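Local coordinates for protein sensory transduction histidine kinase, putative (Borrelia burgdorferi, PDB 5BWJ) that forms the periplasmic sensor domain of the hybrid histidine kinase Hk1, a Venus flytrap module that probably detects small molecules and controls phosphorelay signalling, at residues B[9-14]-B[48-53]. Residues are numbered along the deposited sequence; the frame is centred on the assembly and turned at random.
Sequences KFKLVD and MVEHID
F10 and L12 on one strand, and E50 and I52 on its neighbour, exchange most of the backbone hydrogen bonds that join 9-14 and 48-53 as parallel strands in the sheet of one lobe of a Venus flytrap domain. F10 N donates its N-H to M48 O at 2.7 Å, and F10 O accepts that of E50 N; L12 repeats this with E50 O and I52 N. D14 N closes the series of five on I52 O, also 2.7 Å. Helix 32-42 lies in the crossover between the two strands.

The face carrying K9, K11 and E50 holds a salt-bridge network. The carboxylate of E50 spans two lysines: OE1 meets K11 NZ in a salt bridge, while OE2 takes a weak bond from K9 NZ at 3.1 Å. Both lysines are long enough to carry their ammonium groups across to E50, and the bend at the end of K11 (chi4 -62°) turns its ammonium toward OE1. E61 also pairs with both lysines, so two acids probably balance two bases. The methylene CD of K11 rests 3.9 Å from I52 CD1, so its aliphatic stem packs on I52 while its ammonium binds the acid; V13 CG2 touches that same methyl.

The other face is largely apolar; F10, L12 and V49 pack against helix 32-42, where L36 meets both F10 and V49. F10 sets its ring edge-to-face with W39, and H51 stacks on Y28. Branched L12 reaches across to both V49 and H51: its CD1 lies 3.4 Å from V49 CG1, a tight contact, and approaches H51 NE2 obliquely at 3.4 Å.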
ATOM      1  N   LYS B   9       4.095  13.387 -22.013  1.00 42.33           N
ATOM      2  CA  LYS B   9       4.754  13.786 -20.776  1.00 42.34           C
ATOM      3  C   LYS B   9       3.934  13.361 -19.562  1.00 39.15           C
ATOM      4  O   LYS B   9       2.745  13.669 -19.465  1.00 39.62           O
ATOM      5  CB  LYS B   9       4.976  15.299 -20.766  1.00 50.29           C
ATOM      6  CG  LYS B   9       5.798  15.811 -19.600  1.00 59.35           C
ATOM      7  CD  LYS B   9       6.120  17.287 -19.779  1.00 70.28           C
ATOM      8  CE  LYS B   9       7.051  17.800 -18.695  1.00 78.42           C
ATOM      9  NZ  LYS B   9       7.430  19.224 -18.920  1.00 84.19           N
ATOM     10  N   PHE B  10       4.577  12.642 -18.648  1.00 36.83           N
ATOM     11  CA  PHE B  10       3.967  12.265 -17.380  1.00 36.94           C
ATOM     12  C   PHE B  10       4.585  13.069 -16.243  1.00 38.95           C
ATOM     13  O   PHE B  10       5.805  13.078 -16.070  1.00 41.84           O
ATOM     14  CB  PHE B  10       4.135  10.766 -17.123  1.00 36.41           C
ATOM     15  CG  PHE B  10       3.227   9.901 -17.954  1.00 37.16           C
ATOM     16  CD1 PHE B  10       2.035   9.425 -17.435  1.00 37.53           C
ATOM     17  CD2 PHE B  10       3.566   9.566 -19.253  1.00 37.08           C
ATOM     18  CE1 PHE B  10       1.196   8.627 -18.197  1.00 37.55           C
ATOM     19  CE2 PHE B  10       2.733   8.771 -20.020  1.00 37.37           C
ATOM     20  CZ  PHE B  10       1.544   8.299 -19.488  1.00 37.39           C
ATOM     21  N   LYS B  11       3.741  13.757 -15.481  1.00 38.70           N
ATOM     22  CA  LYS B  11       4.199  14.511 -14.318  1.00 42.07           C
ATOM     23  C   LYS B  11       3.874  13.765 -13.030  1.00 39.40           C
ATOM     24  O   LYS B  11       2.705  13.593 -12.676  1.00 37.77           O
ATOM     25  CB  LYS B  11       3.572  15.905 -14.292  1.00 49.83           C
ATOM     26  CG  LYS B  11       4.245  16.896 -15.229  1.00 58.04           C
ATOM     27  CD  LYS B  11       3.780  18.315 -14.955  1.00 65.77           C
ATOM     28  CE  LYS B  11       4.465  19.316 -15.866  1.00 71.05           C
ATOM     29  NZ  LYS B  11       5.942  19.342 -15.679  1.00 73.65           N
ATOM     30  N   LEU B  12       4.918  13.319 -12.338  1.00 41.35           N
ATOM     31  CA  LEU B  12       4.763  12.613 -11.072  1.00 41.86           C
ATOM     32  C   LEU B  12       4.778  13.611  -9.920  1.00 39.78           C
ATOM     33  O   LEU B  12       5.807  14.220  -9.622  1.00 41.17           O
ATOM     34  CB  LEU B  12       5.871  11.569 -10.900  1.00 43.05           C
ATOM     35  CG  LEU B  12       6.026  10.589 -12.069  1.00 43.63           C
ATOM     36  CD1 LEU B  12       7.123   9.573 -11.791  1.00 44.53           C
ATOM     37  CD2 LEU B  12       4.720   9.880 -12.373  1.00 42.48           C
ATOM     38  N   VAL B  13       3.626  13.779  -9.281  1.00 36.07           N
ATOM     39  CA  VAL B  13       3.463  14.798  -8.251  1.00 35.49           C
ATOM     40  C   VAL B  13       3.809  14.257  -6.866  1.00 34.31           C
ATOM     41  O   VAL B  13       3.329  13.194  -6.468  1.00 34.56           O
ATOM     42  CB  VAL B  13       2.022  15.349  -8.231  1.00 37.55           C
ATOM     43  CG1 VAL B  13       1.900  16.504  -7.242  1.00 39.86           C
ATOM     44  CG2 VAL B  13       1.608  15.803  -9.623  1.00 38.67           C
ATOM     45  N   ASP B  14       4.643  15.001  -6.143  1.00 34.59           N
ATOM     46  CA  ASP B  14       4.984  14.681  -4.760  1.00 35.92           C
ATOM     47  C   ASP B  14       5.608  13.281  -4.676  1.00 33.39           C
ATOM     48  O   ASP B  14       6.544  12.977  -5.420  1.00 31.30           O
ATOM     49  CB  ASP B  14       3.734  14.804  -3.878  1.00 38.34           C
ATOM     50  CG  ASP B  14       4.058  14.848  -2.392  1.00 41.79           C
ATOM     51  OD1 ASP B  14       5.219  15.131  -2.032  1.00 40.12           O
ATOM     52  OD2 ASP B  14       3.142  14.598  -1.580  1.00 45.61           O
ATOM     53  N   MET B  48       7.962  10.789 -21.446  1.00 42.05           N
ATOM     54  CA  MET B  48       8.840  11.649 -20.669  1.00 40.02           C
ATOM     55  C   MET B  48       8.305  11.734 -19.248  1.00 39.87           C
ATOM     56  O   MET B  48       7.139  12.066 -19.040  1.00 39.84           O
ATOM     57  CB  MET B  48       8.929  13.043 -21.297  1.00 39.88           C
ATOM     58  CG  MET B  48       9.516  14.116 -20.385  1.00 40.34           C
ATOM     59  SD  MET B  48      11.168  13.712 -19.790  1.00 82.98           S
ATOM     60  CE  MET B  48      11.440  15.056 -18.639  1.00 54.03           C
ATOM     61  N   VAL B  49       9.157  11.429 -18.276  1.00 41.75           N
ATOM     62  CA  VAL B  49       8.776  11.498 -16.871  1.00 45.84           C
ATOM     63  C   VAL B  49       9.443  12.696 -16.213  1.00 47.03           C
ATOM     64  O   VAL B  49      10.649  12.905 -16.360  1.00 49.73           O
ATOM     65  CB  VAL B  49       9.159  10.215 -16.113  1.00 48.22           C
ATOM     66  CG1 VAL B  49       8.686  10.288 -14.669  1.00 49.49           C
ATOM     67  CG2 VAL B  49       8.561   8.996 -16.800  1.00 48.91           C
ATOM     68  N   GLU B  50       8.647  13.481 -15.494  1.00 46.23           N
ATOM     69  CA  GLU B  50       9.155  14.634 -14.764  1.00 48.38           C
ATOM     70  C   GLU B  50       8.540  14.684 -13.371  1.00 46.16           C
ATOM     71  O   GLU B  50       7.323  14.614 -13.217  1.00 44.65           O
ATOM     72  CB  GLU B  50       8.858  15.931 -15.520  1.00 54.90           C
ATOM     73  CG  GLU B  50       9.306  17.188 -14.791  1.00 63.72           C
ATOM     74  CD  GLU B  50       9.046  18.451 -15.587  1.00 72.03           C
ATOM     75  OE1 GLU B  50       8.346  19.347 -15.068  1.00 74.84           O
ATOM     76  OE2 GLU B  50       9.547  18.550 -16.727  1.00 75.64           O
ATOM     77  N   HIS B  51       9.392  14.805 -12.359  1.00 47.22           N
ATOM     78  CA  HIS B  51       8.930  14.905 -10.983  1.00 47.62           C
ATOM     79  C   HIS B  51       8.711  16.357 -10.584  1.00 47.06           C
ATOM     80  O   HIS B  51       9.516  17.230 -10.911  1.00 48.89           O
ATOM     81  CB  HIS B  51       9.932  14.253 -10.031  1.00 47.60           C
ATOM     82  CG  HIS B  51      10.060  12.772 -10.211  1.00 46.82           C
ATOM     83  ND1 HIS B  51      10.931  12.207 -11.117  1.00 47.75           N
ATOM     84  CD2 HIS B  51       9.426  11.742  -9.603  1.00 45.80           C
ATOM     85  CE1 HIS B  51      10.829  10.891 -11.057  1.00 47.46           C
ATOM     86  NE2 HIS B  51       9.924  10.583 -10.146  1.00 46.49           N
ATOM     87  N   ILE B  52       7.611  16.606  -9.882  1.00 43.49           N
ATOM     88  CA  ILE B  52       7.358  17.904  -9.273  1.00 43.00           C
ATOM     89  C   ILE B  52       6.821  17.700  -7.859  1.00 43.02           C
ATOM     90  O   ILE B  52       5.952  16.860  -7.627  1.00 41.80           O
ATOM     91  CB  ILE B  52       6.365  18.747 -10.102  1.00 43.72           C
ATOM     92  CG1 ILE B  52       5.129  17.923 -10.478  1.00 44.18           C
ATOM     93  CG2 ILE B  52       7.051  19.274 -11.361  1.00 45.23           C
ATOM     94  CD1 ILE B  52       4.009  18.744 -11.085  1.00 45.84           C
ATOM     95  N   ASP B  53       7.362  18.457  -6.910  1.00 48.43           N
ATOM     96  CA  ASP B  53       6.941  18.352  -5.518  1.00 52.72           C
ATOM     97  C   ASP B  53       5.535  18.906  -5.334  1.00 50.75           C
ATOM     98  O   ASP B  53       4.675  18.261  -4.732  1.00 50.34           O
ATOM     99  CB  ASP B  53       7.920  19.094  -4.606  1.00 60.96           C
ATOM    100  CG  ASP B  53       9.273  18.418  -4.532  1.00 68.45           C
ATOM    101  OD1 ASP B  53       9.569  17.582  -5.412  1.00 70.57           O
ATOM    102  OD2 ASP B  53      10.043  18.724  -3.596  1.00 72.55           O
TER